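Serine--tRNA ligase (Pyrococcus horikoshii, PDB 2DQ0) probably catalyses the ATP-dependent attachment of serine to tRNA(Ser), and also to tRNA(Sec), as a homodimeric class II synthetase with a coiled-coil arm. Local coordinates at residues K35-T38 with E39-T42; E91-E94 with L95-I99; I200-A203 with L204-I208. One frame throughout, in Å; residues are numbered along the deposited sequence.

All three contacts are short stretches of helix, about two turns each, held by backbone bonds four residues apart, but they serve two different parts of the enzyme. Contacts 1 and 2 lie on helices 28-65 and 72-103, the two consecutive helices of the N-terminal coiled-coil arm, with centres 9 Å apart; Leu36 CD1 meets Lys98 CB at 3.6 Å between them. Contact 3 belongs to helix 190-209 in the catalytic part, on the other side of the chain's centre, 51 Å and 47 Å from contacts 1 and 2, centre to centre. There the side chain of Leu207 comes within about 11 Å of the bound seryl-adenylate analogue, whereas the coiled-coil contacts are remote from that site.

Contact 1 (K35-T38 with E39-T42); sequences KLDT and EWRT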
loop_
_atom_site.group_PDB
_atom_site.type_symbol
_atom_site.label_atom_id
_atom_site.label_comp_id
_atom_site.label_asym_id
_atom_site.label_seq_id
_atom_site.Cartn_x
_atom_site.Cartn_y
_atom_site.Cartn_z
ATOM N N LYS A 35 34.712 -25.779 7.592
ATOM C CA LYS A 35 36.131 -25.469 7.504
ATOM C C LYS A 35 36.366 -24.012 7.885
ATOM O O LYS A 35 37.448 -23.643 8.357
ATOM C CB LYS A 35 36.686 -25.776 6.093
ATOM C CG LYS A 35 36.850 -24.592 5.160
ATOM C CD LYS A 35 38.280 -24.473 4.630
ATOM C CE LYS A 35 38.661 -25.681 3.788
ATOM N NZ LYS A 35 40.090 -25.666 3.356
ATOM N N LEU A 36 35.348 -23.181 7.692
ATOM C CA LEU A 36 35.474 -21.775 8.032
ATOM C C LEU A 36 35.375 -21.647 9.540
ATOM O O LEU A 36 36.149 -20.926 10.160
ATOM C CB LEU A 36 34.366 -20.943 7.375
ATOM C CG LEU A 36 34.454 -20.552 5.901
ATOM C CD1 LEU A 36 33.282 -19.622 5.591
ATOM C CD2 LEU A 36 35.776 -19.857 5.600
ATOM N N ASP A 37 34.409 -22.352 10.117
ATOM C CA ASP A 37 34.188 -22.325 11.555
ATOM C C ASP A 37 35.451 -22.813 12.236
ATOM O O ASP A 37 35.887 -22.256 13.237
ATOM C CB ASP A 37 33.011 -23.237 11.927
ATOM C CG ASP A 37 32.568 -23.073 13.379
ATOM O OD1 ASP A 37 32.204 -21.948 13.768
ATOM O OD2 ASP A 37 32.570 -24.071 14.128
ATOM N N THR A 38 36.040 -23.861 11.680
ATOM C CA THR A 38 37.251 -24.410 12.241
ATOM C C THR A 38 38.370 -23.385 12.188
ATOM O O THR A 38 39.058 -23.154 13.182
ATOM C CB THR A 38 37.630 -25.709 11.513
ATOM O OG1 THR A 38 36.889 -26.781 12.106
ATOM C CG2 THR A 38 39.121 -26.010 11.626
ATOM N N GLU A 39 38.548 -22.755 11.039
ATOM C CA GLU A 39 39.579 -21.742 10.912
ATOM C C GLU A 39 39.318 -20.618 11.940
ATOM O O GLU A 39 40.243 -20.113 12.605
ATOM C CB GLU A 39 39.563 -21.201 9.485
ATOM C CG GLU A 39 40.631 -20.173 9.182
ATOM C CD GLU A 39 40.835 -19.992 7.695
ATOM O OE1 GLU A 39 41.619 -19.092 7.314
ATOM O OE2 GLU A 39 40.216 -20.759 6.912
ATOM N N TRP A 40 38.040 -20.263 12.067
ATOM C CA TRP A 40 37.570 -19.228 12.984
ATOM C C TRP A 40 38.029 -19.513 14.412
ATOM O O TRP A 40 38.667 -18.669 15.042
ATOM C CB TRP A 40 36.029 -19.155 12.923
ATOM C CG TRP A 40 35.363 -18.262 13.955
ATOM C CD1 TRP A 40 35.533 -16.926 14.102
ATOM C CD2 TRP A 40 34.424 -18.661 14.969
ATOM N NE1 TRP A 40 34.764 -16.460 15.143
ATOM C CE2 TRP A 40 34.074 -17.506 15.691
ATOM C CE3 TRP A 40 33.847 -19.883 15.335
ATOM C CZ2 TRP A 40 33.174 -17.530 16.759
ATOM C CZ3 TRP A 40 32.951 -19.908 16.403
ATOM C CH2 TRP A 40 32.626 -18.735 17.101
ATOM N N ARG A 41 37.718 -20.702 14.921
ATOM C CA ARG A 41 38.105 -21.047 16.283
ATOM C C ARG A 41 39.614 -21.226 16.457
ATOM O O ARG A 41 40.151 -21.017 17.547
ATOM C CB ARG A 41 37.350 -22.298 16.757
ATOM C CG ARG A 41 37.101 -23.353 15.687
ATOM C CD ARG A 41 36.153 -24.463 16.171
ATOM N NE ARG A 41 34.923 -23.921 16.748
ATOM C CZ ARG A 41 34.794 -23.535 18.018
ATOM N NH1 ARG A 41 35.824 -23.641 18.854
ATOM N NH2 ARG A 41 33.639 -23.029 18.453
ATOM N N THR A 42 40.308 -21.595 15.387
ATOM C CA THR A 42 41.742 -21.774 15.495
ATOM C C THR A 42 42.392 -20.419 15.707
ATOM O O THR A 42 43.233 -20.256 16.605
ATOM C CB THR A 42 42.332 -22.444 14.228
ATOM O OG1 THR A 42 41.923 -23.816 14.182
ATOM C CG2 THR A 42 43.862 -22.375 14.235
#
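Asp37 reaches along helix 28-65, the first helix of the antiparallel coiled-coil arm that forms the tRNA-binding extension of seryl-tRNA synthetase, and meets both Trp40 and Arg41. Its CG stands opposite the backbone N, which carries the carboxylate towards the following turn. Asp37 OD1 comes to 3.1 Å from Trp40 CE3, approaching the indole obliquely, and the carboxylate and ring planes differ by 32°. The other oxygen is directed at Arg41: Asp37 OD2 lies 3.5 Å from Arg41 NE in a long and less certain salt bridge, since the place of OD2 in the model is in some doubt. The stronger partner of this oxygen is Arg8 of helix 4-9, so the carboxylate probably offsets part of the positive charge where the two arginines come close.

Behind these side chains runs the regular helical ladder. Trp40 N bonds to Leu36 O at 2.8 Å and Arg41 N to Asp37 O at 2.9 Å. Asp37 O also lies in the indole plane at its edge, so the residue borders Trp40 with main chain and side chain alike. On the face turned to helix 72-103, Leu36 packs on Lys98 and Ile99, while Trp40 rests on Val92 and Lys96; the indole thus touches both the partner helix and Arg8 of helix 4-9.

Thr38 O accepts two hydrogen bonds, from Thr42 N at 3.0 Å and from Thr42 OG1 at 3.1 Å. The hydroxyl sits beside its own backbone N (chi1 -71°), and its oxygen approaches from above the carbonyl plane, 41° out of it, whereas the amide nitrogen is tilted from that plane by much less.

Contact 2 (E91-E94 with L95-I99); sequences EVEE and LKKKI
Glu94 and Lys98 form a salt bridge between residues four apart on helix 72-103, the second helix of the coiled-coil arm, with their side chains lying side by side and pointing the same way. The lysine can be followed outward. Lys98 CB is 3.9 Å from Glu94 O, and Lys98 CG comes closer to the same carbonyl oxygen, at 3.4 Å. CD and CE pass it too, and Lys98 CE also approaches the carboxylate, 3.4 Å from Glu94 OE1. Lys98 NZ finally donates to Glu94 OE1 at 2.8 Å, meeting the oxygen nearly in line with its C-O bond. The near-straight run of the lysine chain beyond CG makes this span possible.

The same spacing recurs at Glu93 and Lys97, but there Glu93 OE1 and Lys97 NZ are 4.4 Å apart: opposite charges close together without a salt bridge. Lys96 uses its aliphatic part instead, with Lys96 CE 3.8 Å from Val92 CG1 as the two side chains pass at a slant. Main-chain bonds underlie each pairing, including Lys97 N to Glu93 O at 2.9 Å.

The side facing helix 28-65 is mixed in character, combining Val92 and Ile99 with lysine side chains and a salt bridge from Glu91. Val92 and Lys96 pack on Trp40 of helix 28-65, Lys98 and Ile99 on Leu36, and the carboxylate of Glu91 is tied to Lys43, so that salt bridging and hydrophobic packing together join the two helices of the arm.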
loop_
_atom_site.group_PDB
_atom_site.type_symbol
_atom_site.label_atom_id
_atom_site.label_comp_id
_atom_site.label_asym_id
_atom_site.label_seq_id
_atom_site.Cartn_x
_atom_site.Cartn_y
_atom_site.Cartn_z
ATOM N N GLU A 91 40.870 -10.855 10.917
ATOM C CA GLU A 91 40.731 -12.046 10.089
ATOM C C GLU A 91 39.544 -12.853 10.608
ATOM O O GLU A 91 38.840 -13.510 9.837
ATOM C CB GLU A 91 42.004 -12.906 10.126
ATOM C CG GLU A 91 43.136 -12.421 9.205
ATOM C CD GLU A 91 44.435 -13.233 9.347
ATOM O OE1 GLU A 91 45.479 -12.779 8.823
ATOM O OE2 GLU A 91 44.420 -14.317 9.976
ATOM N N VAL A 92 39.314 -12.796 11.916
ATOM C CA VAL A 92 38.212 -13.532 12.515
ATOM C C VAL A 92 36.886 -12.874 12.168
ATOM O O VAL A 92 35.859 -13.539 12.086
ATOM C CB VAL A 92 38.375 -13.631 14.038
ATOM C CG1 VAL A 92 37.078 -14.089 14.685
ATOM C CG2 VAL A 92 39.484 -14.621 14.360
ATOM N N GLU A 93 36.897 -11.567 11.960
ATOM C CA GLU A 93 35.665 -10.899 11.580
ATOM C C GLU A 93 35.257 -11.379 10.197
ATOM O O GLU A 93 34.156 -11.895 10.012
ATOM C CB GLU A 93 35.847 -9.391 11.523
ATOM C CG GLU A 93 35.689 -8.663 12.822
ATOM C CD GLU A 93 35.740 -7.165 12.597
ATOM O OE1 GLU A 93 34.909 -6.671 11.797
ATOM O OE2 GLU A 93 36.608 -6.489 13.201
ATOM N N GLU A 94 36.157 -11.205 9.230
ATOM C CA GLU A 94 35.888 -11.600 7.853
ATOM C C GLU A 94 35.374 -13.033 7.806
ATOM O O GLU A 94 34.469 -13.346 7.033
ATOM C CB GLU A 94 37.142 -11.451 6.978
ATOM C CG GLU A 94 38.318 -12.323 7.409
ATOM C CD GLU A 94 39.348 -12.561 6.299
ATOM O OE1 GLU A 94 38.990 -13.205 5.282
ATOM O OE2 GLU A 94 40.512 -12.111 6.448
ATOM N N LEU A 95 35.939 -13.894 8.642
ATOM C CA LEU A 95 35.519 -15.287 8.694
ATOM C C LEU A 95 34.059 -15.416 9.151
ATOM O O LEU A 95 33.282 -16.165 8.547
ATOM C CB LEU A 95 36.446 -16.061 9.629
ATOM C CG LEU A 95 37.427 -17.085 9.044
ATOM C CD1 LEU A 95 37.911 -16.701 7.652
ATOM C CD2 LEU A 95 38.574 -17.206 10.017
ATOM N N LYS A 96 33.680 -14.690 10.203
ATOM C CA LYS A 96 32.302 -14.734 10.694
ATOM C C LYS A 96 31.368 -14.230 9.593
ATOM O O LYS A 96 30.241 -14.698 9.437
ATOM C CB LYS A 96 32.133 -13.848 11.931
ATOM C CG LYS A 96 32.801 -14.374 13.190
ATOM C CD LYS A 96 32.673 -13.381 14.352
ATOM C CE LYS A 96 33.351 -13.897 15.622
ATOM N NZ LYS A 96 33.382 -12.874 16.707
ATOM N N LYS A 97 31.855 -13.270 8.828
ATOM C CA LYS A 97 31.077 -12.691 7.759
ATOM C C LYS A 97 30.735 -13.753 6.704
ATOM O O LYS A 97 29.582 -13.878 6.292
ATOM C CB LYS A 97 31.878 -11.531 7.151
ATOM C CG LYS A 97 31.074 -10.481 6.387
ATOM C CD LYS A 97 31.770 -9.124 6.474
ATOM C CE LYS A 97 31.876 -8.655 7.935
ATOM N NZ LYS A 97 32.654 -7.386 8.130
ATOM N N LYS A 98 31.735 -14.519 6.276
ATOM C CA LYS A 98 31.529 -15.556 5.266
ATOM C C LYS A 98 30.647 -16.668 5.821
ATOM O O LYS A 98 29.826 -17.242 5.103
ATOM C CB LYS A 98 32.873 -16.137 4.807
ATOM C CG LYS A 98 33.841 -15.111 4.214
ATOM C CD LYS A 98 35.205 -15.737 3.899
ATOM C CE LYS A 98 36.320 -14.689 3.743
ATOM N NZ LYS A 98 37.696 -15.274 3.919
ATOM N N ILE A 99 30.807 -16.971 7.104
ATOM C CA ILE A 99 30.003 -18.018 7.701
ATOM C C ILE A 99 28.525 -17.630 7.723
ATOM O O ILE A 99 27.663 -18.406 7.286
ATOM C CB ILE A 99 30.468 -18.325 9.143
ATOM C CG1 ILE A 99 31.847 -18.975 9.115
ATOM C CG2 ILE A 99 29.477 -19.243 9.837
ATOM C CD1 ILE A 99 32.537 -18.956 10.448
#

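Contact 3 (I200-A203 with L204-I208); sequences IRFA and LDRLI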
loop_
_atom_site.group_PDB
_atom_site.type_symbol
_atom_site.label_atom_id
_atom_site.label_comp_id
_atom_site.label_asym_id
_atom_site.label_seq_id
_atom_site.Cartn_x
_atom_site.Cartn_y
_atom_site.Cartn_z
ATOM N N ILE A 200 -12.923 -9.259 5.901
ATOM C CA ILE A 200 -11.908 -8.769 6.816
ATOM C C ILE A 200 -12.498 -8.730 8.252
ATOM O O ILE A 200 -11.932 -9.317 9.170
ATOM C CB ILE A 200 -11.441 -7.343 6.393
ATOM C CG1 ILE A 200 -10.553 -7.434 5.154
ATOM C CG2 ILE A 200 -10.660 -6.640 7.534
ATOM C CD1 ILE A 200 -10.209 -6.051 4.564
ATOM N N ARG A 201 -13.625 -8.043 8.434
ATOM C CA ARG A 201 -14.274 -7.952 9.738
ATOM C C ARG A 201 -14.610 -9.313 10.341
ATOM O O ARG A 201 -14.362 -9.550 11.521
ATOM C CB ARG A 201 -15.557 -7.116 9.664
ATOM C CG ARG A 201 -15.353 -5.618 9.865
ATOM C CD ARG A 201 -14.440 -5.294 11.063
ATOM N NE ARG A 201 -14.946 -5.689 12.384
ATOM C CZ ARG A 201 -15.776 -4.957 13.129
ATOM N NH1 ARG A 201 -16.162 -5.404 14.316
ATOM N NH2 ARG A 201 -16.227 -3.781 12.687
ATOM N N PHE A 202 -15.178 -10.201 9.535
ATOM C CA PHE A 202 -15.507 -11.544 9.998
ATOM C C PHE A 202 -14.239 -12.228 10.536
ATOM O O PHE A 202 -14.188 -12.630 11.697
ATOM C CB PHE A 202 -16.114 -12.334 8.840
ATOM C CG PHE A 202 -16.219 -13.799 9.084
ATOM C CD1 PHE A 202 -17.013 -14.296 10.106
ATOM C CD2 PHE A 202 -15.530 -14.696 8.270
ATOM C CE1 PHE A 202 -17.119 -15.672 10.312
ATOM C CE2 PHE A 202 -15.629 -16.078 8.466
ATOM C CZ PHE A 202 -16.422 -16.567 9.485
ATOM N N ALA A 203 -13.208 -12.333 9.701
ATOM C CA ALA A 203 -11.954 -12.958 10.117
ATOM C C ALA A 203 -11.458 -12.298 11.381
ATOM O O ALA A 203 -11.141 -12.952 12.366
ATOM C CB ALA A 203 -10.900 -12.816 9.029
ATOM N N LEU A 204 -11.387 -10.979 11.321
ATOM C CA LEU A 204 -10.934 -10.167 12.432
ATOM C C LEU A 204 -11.675 -10.483 13.726
ATOM O O LEU A 204 -11.052 -10.697 14.759
ATOM C CB LEU A 204 -11.125 -8.703 12.075
ATOM C CG LEU A 204 -10.010 -7.754 12.474
ATOM C CD1 LEU A 204 -8.639 -8.420 12.344
ATOM C CD2 LEU A 204 -10.104 -6.550 11.567
ATOM N N ASP A 205 -13.003 -10.517 13.656
ATOM C CA ASP A 205 -13.837 -10.782 14.820
ATOM C C ASP A 205 -13.563 -12.130 15.469
ATOM O O ASP A 205 -13.356 -12.238 16.683
ATOM C CB ASP A 205 -15.321 -10.697 14.434
ATOM C CG ASP A 205 -15.832 -9.263 14.371
ATOM O OD1 ASP A 205 -15.093 -8.310 14.730
ATOM O OD2 ASP A 205 -16.992 -9.079 13.961
ATOM N N ARG A 206 -13.558 -13.164 14.652
ATOM C CA ARG A 206 -13.331 -14.487 15.164
ATOM C C ARG A 206 -11.973 -14.674 15.839
ATOM O O ARG A 206 -11.905 -15.283 16.900
ATOM C CB ARG A 206 -13.513 -15.507 14.050
ATOM C CG ARG A 206 -14.589 -16.508 14.352
ATOM C CD ARG A 206 -15.916 -15.822 14.467
ATOM N NE ARG A 206 -16.997 -16.699 14.043
ATOM C CZ ARG A 206 -18.234 -16.274 13.797
ATOM N NH1 ARG A 206 -18.553 -14.983 13.943
ATOM N NH2 ARG A 206 -19.152 -17.133 13.370
ATOM N N LEU A 207 -10.894 -14.180 15.237
ATOM C CA LEU A 207 -9.583 -14.330 15.858
ATOM C C LEU A 207 -9.556 -13.541 17.156
ATOM O O LEU A 207 -8.943 -13.974 18.140
ATOM C CB LEU A 207 -8.461 -13.857 14.938
ATOM C CG LEU A 207 -7.883 -14.935 14.016
ATOM C CD1 LEU A 207 -7.164 -15.973 14.858
ATOM C CD2 LEU A 207 -8.972 -15.589 13.191
ATOM N N ILE A 208 -10.230 -12.392 17.167
ATOM C CA ILE A 208 -10.299 -11.586 18.384
ATOM C C ILE A 208 -11.008 -12.372 19.493
ATOM O O ILE A 208 -10.568 -12.370 20.636
ATOM C CB ILE A 208 -11.045 -10.266 18.161
ATOM C CG1 ILE A 208 -10.161 -9.293 17.387
ATOM C CG2 ILE A 208 -11.397 -9.636 19.486
ATOM C CD1 ILE A 208 -10.823 -7.953 17.166
#
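Arg201 and Asp205 share both a backbone bond and a salt bridge in a regular stretch of helix 190-209: Asp205 N meets Arg201 O at 2.7 Å, and Leu204, Arg206 and Leu207 bond likewise to Ile200, Phe202 and Ala203.

The salt bridge runs from Arg201 NH1 to Asp205 OD1 at 3.1 Å, with an N-H...O angle of 163°. OD1 lies at the edge of the guanidinium, in its plane, and receives the N-H through its syn lone pair, yet the carboxylate is turned almost perpendicular, 85° between the planes. Arg201 bends at chi2 and chi3, folding its guanidinium back beside the helix. Asp205 OD2 bonds instead to the hydroxyl of Tyr437 in its own chain, while Arg201 NH2 bonds to Tyr437 O of the second subunit, across the dimer interface to which this helix belongs.

Phe202 and Arg206 form a different pairing. The edge atom CE1 of Phe202 stands 3.7 Å above the centre of the Arg206 guanidinium, whose plane is inclined 68° to the ring; the phenyl group presents its rim to a guanidinium face. Arg206 NH2 forms a salt bridge with Glu333 of helix 316-333, which probably helps hold the guanidinium in this orientation.

On the sheet side, Ile200 CG2 and Leu204 CD2 touch at 4.1 Å, their side chains running the same way. This face lies against strands 273-282 and 301-311 of the large mixed sheet of the class II catalytic part, where the Ala203 side chain is about 8 Å from that of Thr406, predicted to bind serine.

Each charged group therefore has partners within the helix and beyond it, an arrangement that probably balances charge beside a buried apolar face.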